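PDB 3S9V: abietadiene synthase, chloroplastic from Abies grandis, which belongs to the terpene synthases, largely helical enzymes whose chain carries a terpene synthase N-terminal domain and a metal-binding domain. Local coordinates for residues Lys490-Glu502 / Pro569-Asn581. Sequence-based numbering, arbitrary orientation.
Sequences KSSGFTDLNFTRE and PQQMKICFVGFYN
Phe-494, Leu-497 and Phe-499 pack with Gln-571, Ile-574, Cys-575 and Gly-578, laying the loop that leaves helix 461-491 along one side of helix 570-594 in the all-helical metal-binding domain of this terpene synthase. Gly-578 suits the place where the Phe-494 ring comes down on the helix: having no side chain, it lets Phe-494 CZ come within 3.6 Å of Gly-578 CA. One turn earlier, a terminal methyl of Leu-497, CD2, lies 3.9 Å from the beta-branch methyl CG2 of Ile-574, the two side chains running past each other in opposite directions. The same methyl of Leu-497 also faces CB of Cys-575, a residue small enough to let Phe-499 bring CZ to 4.3 Å from that CB. Ile-574 extends CD1 toward the solvent-exposed Asp-496, meeting its CB at 4.0 Å.

Gln-571 supplies the polar link. Its chain bends about the CB-CG bond (chi2 -69°), and the amide lies nearly parallel to that of Asn-498, the planes 13° apart, but stands almost upright to the Phe-499 ring, whose edge it meets. A long, flexible amide suits this position because it can bridge from helix to loop and offer an acceptor to a backbone N-H that the irregular chain leaves without a helical partner.

Farther out, Gly-493 ends helix 461-491 in a Schellman motif, its positive phi being easy for glycine, and begins the type I turn to Asp-496, which includes Phe-494. Helix 521-541 backs the contact: Phe-533 meets the Phe-494 ring nearly at right angles, and Ile-536 touches both Phe-499 and Cys-575. The cross-link itself is a single hydrogen bond, Asn-498 N to Gln-571 OE1 at 2.9 Å, with the donor tilted 27° from the carbonyl plane.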
ATOM      1  N   LYS A 490       1.166  35.743  15.853  1.00 51.02           N
ATOM      2  CA  LYS A 490       1.828  36.938  16.364  1.00 53.88           C
ATOM      3  C   LYS A 490       0.862  38.114  16.472  1.00 54.00           C
ATOM      4  O   LYS A 490       0.933  38.893  17.417  1.00 55.71           O
ATOM      5  CB  LYS A 490       3.010  37.311  15.466  1.00 56.99           C
ATOM      6  CG  LYS A 490       4.132  36.286  15.498  1.00 63.71           C
ATOM      7  CD  LYS A 490       5.248  36.623  14.520  1.00 69.72           C
ATOM      8  CE  LYS A 490       6.331  35.552  14.555  1.00 72.90           C
ATOM      9  NZ  LYS A 490       7.380  35.761  13.521  1.00 74.83           N
ATOM     10  N   SER A 491      -0.048  38.222  15.510  1.00 52.52           N
ATOM     11  CA  SER A 491      -1.031  39.301  15.492  1.00 54.14           C
ATOM     12  C   SER A 491      -2.070  39.166  16.603  1.00 54.87           C
ATOM     13  O   SER A 491      -2.713  40.147  16.979  1.00 53.49           O
ATOM     14  CB  SER A 491      -1.748  39.339  14.137  1.00 57.28           C
ATOM     15  OG  SER A 491      -0.835  39.547  13.074  1.00 65.30           O
ATOM     16  N   SER A 492      -2.243  37.951  17.114  1.00 56.08           N
ATOM     17  CA  SER A 492      -3.212  37.698  18.180  1.00 57.74           C
ATOM     18  C   SER A 492      -2.583  37.911  19.547  1.00 59.46           C
ATOM     19  O   SER A 492      -3.229  37.728  20.579  1.00 59.46           O
ATOM     20  CB  SER A 492      -3.752  36.270  18.083  1.00 55.74           C
ATOM     21  OG  SER A 492      -4.546  36.109  16.920  1.00 55.72           O
ATOM     22  N   GLY A 493      -1.310  38.292  19.540  1.00 60.71           N
ATOM     23  CA  GLY A 493      -0.598  38.538  20.776  1.00 60.00           C
ATOM     24  C   GLY A 493      -0.517  37.337  21.692  1.00 60.11           C
ATOM     25  O   GLY A 493      -0.232  37.488  22.878  1.00 62.34           O
ATOM     26  N   PHE A 494      -0.762  36.144  21.162  1.00 59.07           N
ATOM     27  CA  PHE A 494      -0.691  34.950  21.996  1.00 57.69           C
ATOM     28  C   PHE A 494       0.726  34.706  22.469  1.00 55.53           C
ATOM     29  O   PHE A 494       0.991  33.750  23.190  1.00 56.25           O
ATOM     30  CB  PHE A 494      -1.206  33.721  21.247  1.00 58.27           C
ATOM     31  CG  PHE A 494      -2.689  33.729  21.030  1.00 62.31           C
ATOM     32  CD1 PHE A 494      -3.545  34.154  22.040  1.00 62.84           C
ATOM     33  CD2 PHE A 494      -3.232  33.313  19.821  1.00 62.48           C
ATOM     34  CE1 PHE A 494      -4.919  34.169  21.850  1.00 63.27           C
ATOM     35  CE2 PHE A 494      -4.606  33.325  19.622  1.00 64.25           C
ATOM     36  CZ  PHE A 494      -5.450  33.754  20.639  1.00 65.96           C
ATOM     37  N   THR A 495       1.637  35.577  22.057  1.00 56.66           N
ATOM     38  CA  THR A 495       3.030  35.461  22.463  1.00 59.51           C
ATOM     39  C   THR A 495       3.090  35.802  23.948  1.00 59.18           C
ATOM     40  O   THR A 495       4.064  35.496  24.631  1.00 60.11           O
ATOM     41  CB  THR A 495       3.926  36.453  21.689  1.00 62.54           C
ATOM     42  OG1 THR A 495       3.607  36.404  20.291  1.00 63.96           O
ATOM     43  CG2 THR A 495       5.395  36.096  21.878  1.00 57.86           C
ATOM     44  N   ASP A 496       2.027  36.440  24.431  1.00 59.11           N
ATOM     45  CA  ASP A 496       1.911  36.849  25.828  1.00 59.71           C
ATOM     46  C   ASP A 496       1.616  35.677  26.761  1.00 59.96           C
ATOM     47  O   ASP A 496       2.129  35.616  27.877  1.00 60.70           O
ATOM     48  CB  ASP A 496       0.808  37.897  25.959  1.00 59.95           C
ATOM     49  CG  ASP A 496       1.094  39.150  25.149  1.00 64.28           C
ATOM     50  OD1 ASP A 496       0.136  39.906  24.872  1.00 63.67           O
ATOM     51  OD2 ASP A 496       2.274  39.381  24.798  1.00 62.16           O
ATOM     52  N   LEU A 497       0.782  34.751  26.299  1.00 60.14           N
ATOM     53  CA  LEU A 497       0.417  33.578  27.088  1.00 60.27           C
ATOM     54  C   LEU A 497       1.665  32.837  27.555  1.00 60.50           C
ATOM     55  O   LEU A 497       2.482  32.408  26.743  1.00 62.87           O
ATOM     56  CB  LEU A 497      -0.457  32.638  26.254  1.00 61.06           C
ATOM     57  CG  LEU A 497      -1.687  33.266  25.596  1.00 57.02           C
ATOM     58  CD1 LEU A 497      -2.425  32.211  24.790  1.00 56.58           C
ATOM     59  CD2 LEU A 497      -2.589  33.869  26.656  1.00 54.81           C
ATOM     60  N   ASN A 498       1.804  32.681  28.866  1.00 59.08           N
ATOM     61  CA  ASN A 498       2.964  32.004  29.425  1.00 57.88           C
ATOM     62  C   ASN A 498       2.643  30.620  29.967  1.00 57.75           C
ATOM     63  O   ASN A 498       3.514  29.954  30.530  1.00 58.59           O
ATOM     64  CB  ASN A 498       3.575  32.859  30.537  1.00 60.52           C
ATOM     65  CG  ASN A 498       2.556  33.264  31.586  1.00 63.38           C
ATOM     66  OD1 ASN A 498       1.881  32.419  32.176  1.00 59.02           O
ATOM     67  ND2 ASN A 498       2.440  34.566  31.822  1.00 64.68           N
ATOM     68  N   PHE A 499       1.399  30.184  29.801  1.00 56.64           N
ATOM     69  CA  PHE A 499       0.993  28.870  30.293  1.00 55.93           C
ATOM     70  C   PHE A 499       0.945  27.836  29.178  1.00 57.76           C
ATOM     71  O   PHE A 499       0.587  26.679  29.409  1.00 58.34           O
ATOM     72  CB  PHE A 499      -0.378  28.945  30.961  1.00 50.13           C
ATOM     73  CG  PHE A 499      -1.456  29.478  30.069  1.00 43.55           C
ATOM     74  CD1 PHE A 499      -1.675  30.846  29.965  1.00 38.56           C
ATOM     75  CD2 PHE A 499      -2.245  28.612  29.319  1.00 35.33           C
ATOM     76  CE1 PHE A 499      -2.667  31.347  29.127  1.00 38.64           C
ATOM     77  CE2 PHE A 499      -3.239  29.101  28.477  1.00 29.33           C
ATOM     78  CZ  PHE A 499      -3.451  30.470  28.381  1.00 40.45           C
ATOM     79  N   THR A 500       1.301  28.254  27.970  1.00 59.51           N
ATOM     80  CA  THR A 500       1.299  27.344  26.834  1.00 61.87           C
ATOM     81  C   THR A 500       2.429  27.652  25.854  1.00 61.77           C
ATOM     82  O   THR A 500       2.691  28.814  25.530  1.00 60.92           O
ATOM     83  CB  THR A 500      -0.056  27.387  26.086  1.00 61.06           C
ATOM     84  OG1 THR A 500      -0.064  26.384  25.061  1.00 62.31           O
ATOM     85  CG2 THR A 500      -0.289  28.759  25.457  1.00 59.90           C
ATOM     86  N   ARG A 501       3.095  26.595  25.396  1.00 62.85           N
ATOM     87  CA  ARG A 501       4.204  26.708  24.456  1.00 63.85           C
ATOM     88  C   ARG A 501       3.729  26.792  23.005  1.00 63.76           C
ATOM     89  O   ARG A 501       3.003  25.918  22.528  1.00 66.09           O
ATOM     90  CB  ARG A 501       5.144  25.510  24.611  1.00 63.42           C
ATOM     91  CG  ARG A 501       4.422  24.176  24.692  1.00 70.95           C
ATOM     92  CD  ARG A 501       5.268  23.058  24.119  1.00 77.30           C
ATOM     93  NE  ARG A 501       5.568  23.297  22.711  1.00 82.63           N
ATOM     94  CZ  ARG A 501       6.126  22.405  21.898  1.00 84.94           C
ATOM     95  NH1 ARG A 501       6.452  21.202  22.352  1.00 86.16           N
ATOM     96  NH2 ARG A 501       6.357  22.717  20.629  1.00 82.64           N
ATOM     97  N   GLU A 502       4.146  27.853  22.317  1.00 60.99           N
ATOM     98  CA  GLU A 502       3.788  28.080  20.920  1.00 57.62           C
ATOM     99  C   GLU A 502       4.256  26.901  20.063  1.00 56.50           C
ATOM    100  O   GLU A 502       5.341  26.360  20.290  1.00 58.74           O
ATOM    101  CB  GLU A 502       4.434  29.383  20.435  1.00 57.83           C
ATOM    102  CG  GLU A 502       4.152  29.743  18.984  1.00 60.21           C
ATOM    103  CD  GLU A 502       5.042  29.012  17.995  1.00 63.12           C
ATOM    104  OE1 GLU A 502       4.797  29.146  16.777  1.00 65.94           O
ATOM    105  OE2 GLU A 502       5.986  28.314  18.427  1.00 59.65           O
ATOM    106  N   PRO A 569      -8.548  36.989  35.150  1.00 39.60           N
ATOM    107  CA  PRO A 569      -7.129  37.114  35.478  1.00 38.18           C
ATOM    108  C   PRO A 569      -6.449  37.664  34.227  1.00 42.17           C
ATOM    109  O   PRO A 569      -7.014  37.600  33.130  1.00 38.51           O
ATOM    110  CB  PRO A 569      -6.709  35.672  35.749  1.00 38.98           C
ATOM    111  CG  PRO A 569      -7.954  35.051  36.290  1.00 38.66           C
ATOM    112  CD  PRO A 569      -9.029  35.617  35.398  1.00 36.63           C
ATOM    113  N   GLN A 570      -5.240  38.189  34.392  1.00 45.41           N
ATOM    114  CA  GLN A 570      -4.481  38.750  33.282  1.00 47.53           C
ATOM    115  C   GLN A 570      -4.460  37.822  32.072  1.00 45.08           C
ATOM    116  O   GLN A 570      -5.037  38.129  31.029  1.00 46.38           O
ATOM    117  CB  GLN A 570      -3.042  39.035  33.728  1.00 55.19           C
ATOM    118  CG  GLN A 570      -2.122  39.491  32.608  1.00 68.23           C
ATOM    119  CD  GLN A 570      -2.564  40.802  31.983  1.00 78.11           C
ATOM    120  OE1 GLN A 570      -2.003  41.242  30.978  1.00 82.07           O
ATOM    121  NE2 GLN A 570      -3.571  41.437  32.579  1.00 78.99           N
ATOM    122  N   GLN A 571      -3.787  36.688  32.229  1.00 39.19           N
ATOM    123  CA  GLN A 571      -3.653  35.690  31.177  1.00 38.21           C
ATOM    124  C   GLN A 571      -4.969  35.200  30.562  1.00 38.63           C
ATOM    125  O   GLN A 571      -5.078  35.081  29.337  1.00 39.78           O
ATOM    126  CB  GLN A 571      -2.868  34.490  31.714  1.00 36.17           C
ATOM    127  CG  GLN A 571      -1.439  34.819  32.098  1.00 35.89           C
ATOM    128  CD  GLN A 571      -0.585  35.132  30.892  1.00 43.82           C
ATOM    129  OE1 GLN A 571      -0.259  34.243  30.102  1.00 48.00           O
ATOM    130  NE2 GLN A 571      -0.226  36.400  30.732  1.00 44.73           N
ATOM    131  N   MET A 572      -5.961  34.913  31.399  1.00 33.39           N
ATOM    132  CA  MET A 572      -7.241  34.419  30.904  1.00 32.86           C
ATOM    133  C   MET A 572      -7.917  35.429  29.968  1.00 32.67           C
ATOM    134  O   MET A 572      -8.442  35.062  28.916  1.00 29.66           O
ATOM    135  CB  MET A 572      -8.169  34.078  32.083  1.00 27.98           C
ATOM    136  CG  MET A 572      -9.456  33.361  31.690  1.00 21.14           C
ATOM    137  SD  MET A 572     -10.486  32.779  33.071  1.00 20.62           S
ATOM    138  CE  MET A 572     -12.056  33.303  32.512  1.00 23.23           C
ATOM    139  N   LYS A 573      -7.885  36.699  30.353  1.00 34.69           N
ATOM    140  CA  LYS A 573      -8.501  37.772  29.578  1.00 35.36           C
ATOM    141  C   LYS A 573      -7.983  37.783  28.153  1.00 35.77           C
ATOM    142  O   LYS A 573      -8.756  37.822  27.197  1.00 33.37           O
ATOM    143  CB  LYS A 573      -8.209  39.119  30.241  1.00 42.07           C
ATOM    144  CG  LYS A 573      -8.764  40.330  29.517  1.00 46.75           C
ATOM    145  CD  LYS A 573      -8.406  41.597  30.282  1.00 60.52           C
ATOM    146  CE  LYS A 573      -8.795  42.856  29.524  1.00 64.85           C
ATOM    147  NZ  LYS A 573      -8.355  44.083  30.250  1.00 66.52           N
ATOM    148  N   ILE A 574      -6.663  37.762  28.029  1.00 36.21           N
ATOM    149  CA  ILE A 574      -6.002  37.757  26.736  1.00 37.36           C
ATOM    150  C   ILE A 574      -6.452  36.523  25.957  1.00 38.57           C
ATOM    151  O   ILE A 574      -6.887  36.620  24.806  1.00 38.42           O
ATOM    152  CB  ILE A 574      -4.463  37.715  26.919  1.00 40.34           C
ATOM    153  CG1 ILE A 574      -3.972  39.038  27.512  1.00 42.53           C
ATOM    154  CG2 ILE A 574      -3.778  37.425  25.595  1.00 39.33           C
ATOM    155  CD1 ILE A 574      -2.494  39.026  27.860  1.00 46.22           C
ATOM    156  N   CYS A 575      -6.345  35.362  26.600  1.00 35.36           N
ATOM    157  CA  CYS A 575      -6.731  34.113  25.972  1.00 32.13           C
ATOM    158  C   CYS A 575      -8.134  34.203  25.385  1.00 29.71           C
ATOM    159  O   CYS A 575      -8.340  33.877  24.220  1.00 29.14           O
ATOM    160  CB  CYS A 575      -6.664  32.962  26.980  1.00 28.59           C
ATOM    161  SG  CYS A 575      -7.330  31.414  26.343  0.50 25.37           S
ATOM    162  N   PHE A 576      -9.095  34.654  26.185  1.00 26.58           N
ATOM    163  CA  PHE A 576     -10.467  34.760  25.715  1.00 28.28           C
ATOM    164  C   PHE A 576     -10.652  35.754  24.564  1.00 32.11           C
ATOM    165  O   PHE A 576     -11.269  35.417  23.551  1.00 33.00           O
ATOM    166  CB  PHE A 576     -11.419  35.146  26.851  1.00 21.24           C
ATOM    167  CG  PHE A 576     -12.857  35.160  26.429  1.00 24.60           C
ATOM    168  CD1 PHE A 576     -13.521  33.970  26.156  1.00 26.60           C
ATOM    169  CD2 PHE A 576     -13.526  36.362  26.220  1.00 29.04           C
ATOM    170  CE1 PHE A 576     -14.828  33.973  25.671  1.00 26.67           C
ATOM    171  CE2 PHE A 576     -14.835  36.376  25.736  1.00 27.83           C
ATOM    172  CZ  PHE A 576     -15.486  35.177  25.458  1.00 28.03           C
ATOM    173  N   VAL A 577     -10.140  36.974  24.720  1.00 30.97           N
ATOM    174  CA  VAL A 577     -10.275  37.981  23.670  1.00 32.29           C
ATOM    175  C   VAL A 577      -9.822  37.366  22.351  1.00 30.77           C
ATOM    176  O   VAL A 577     -10.506  37.495  21.334  1.00 28.46           O
ATOM    177  CB  VAL A 577      -9.436  39.254  23.980  1.00 35.42           C
ATOM    178  CG1 VAL A 577      -9.477  40.212  22.800  1.00 28.83           C
ATOM    179  CG2 VAL A 577      -9.992  39.953  25.219  1.00 34.61           C
ATOM    180  N   GLY A 578      -8.676  36.689  22.384  1.00 30.62           N
ATOM    181  CA  GLY A 578      -8.165  36.034  21.193  1.00 31.26           C
ATOM    182  C   GLY A 578      -9.149  34.975  20.712  1.00 32.59           C
ATOM    183  O   GLY A 578      -9.454  34.895  19.524  1.00 30.60           O
ATOM    184  N   PHE A 579      -9.654  34.170  21.641  1.00 30.55           N
ATOM    185  CA  PHE A 579     -10.616  33.117  21.325  1.00 29.95           C
ATOM    186  C   PHE A 579     -11.827  33.725  20.618  1.00 29.41           C
ATOM    187  O   PHE A 579     -12.235  33.261  19.557  1.00 29.41           O
ATOM    188  CB  PHE A 579     -11.058  32.416  22.619  1.00 23.55           C
ATOM    189  CG  PHE A 579     -12.063  31.307  22.413  1.00 22.49           C
ATOM    190  CD1 PHE A 579     -11.660  30.051  21.981  1.00 23.03           C
ATOM    191  CD2 PHE A 579     -13.415  31.517  22.679  1.00 28.77           C
ATOM    192  CE1 PHE A 579     -12.584  29.019  21.820  1.00 20.60           C
ATOM    193  CE2 PHE A 579     -14.350  30.490  22.518  1.00 21.20           C
ATOM    194  CZ  PHE A 579     -13.932  29.239  22.089  1.00 17.20           C
ATOM    195  N   TYR A 580     -12.387  34.768  21.223  1.00 30.38           N
ATOM    196  CA  TYR A 580     -13.554  35.485  20.704  1.00 29.74           C
ATOM    197  C   TYR A 580     -13.303  36.113  19.323  1.00 29.04           C
ATOM    198  O   TYR A 580     -14.132  36.001  18.418  1.00 25.57           O
ATOM    199  CB  TYR A 580     -13.958  36.562  21.724  1.00 32.43           C
ATOM    200  CG  TYR A 580     -15.097  37.497  21.342  1.00 33.27           C
ATOM    201  CD1 TYR A 580     -14.842  38.794  20.880  1.00 36.52           C
ATOM    202  CD2 TYR A 580     -16.425  37.117  21.527  1.00 24.96           C
ATOM    203  CE1 TYR A 580     -15.888  39.695  20.624  1.00 31.31           C
ATOM    204  CE2 TYR A 580     -17.473  38.005  21.273  1.00 35.44           C
ATOM    205  CZ  TYR A 580     -17.198  39.292  20.825  1.00 38.15           C
ATOM    206  OH  TYR A 580     -18.242  40.164  20.592  1.00 43.03           O
ATOM    207  N   ASN A 581     -12.162  36.771  19.157  1.00 28.26           N
ATOM    208  CA  ASN A 581     -11.858  37.390  17.872  1.00 29.72           C
ATOM    209  C   ASN A 581     -11.665  36.336  16.782  1.00 31.03           C
ATOM    210  O   ASN A 581     -12.148  36.488  15.661  1.00 32.29           O
ATOM    211  CB  ASN A 581     -10.604  38.266  17.975  1.00 27.05           C
ATOM    212  CG  ASN A 581     -10.804  39.464  18.885  1.00 23.44           C
ATOM    213  OD1 ASN A 581     -11.923  39.945  19.053  1.00 27.98           O
ATOM    214  ND2 ASN A 581      -9.713  39.959  19.467  1.00 25.73           N
TER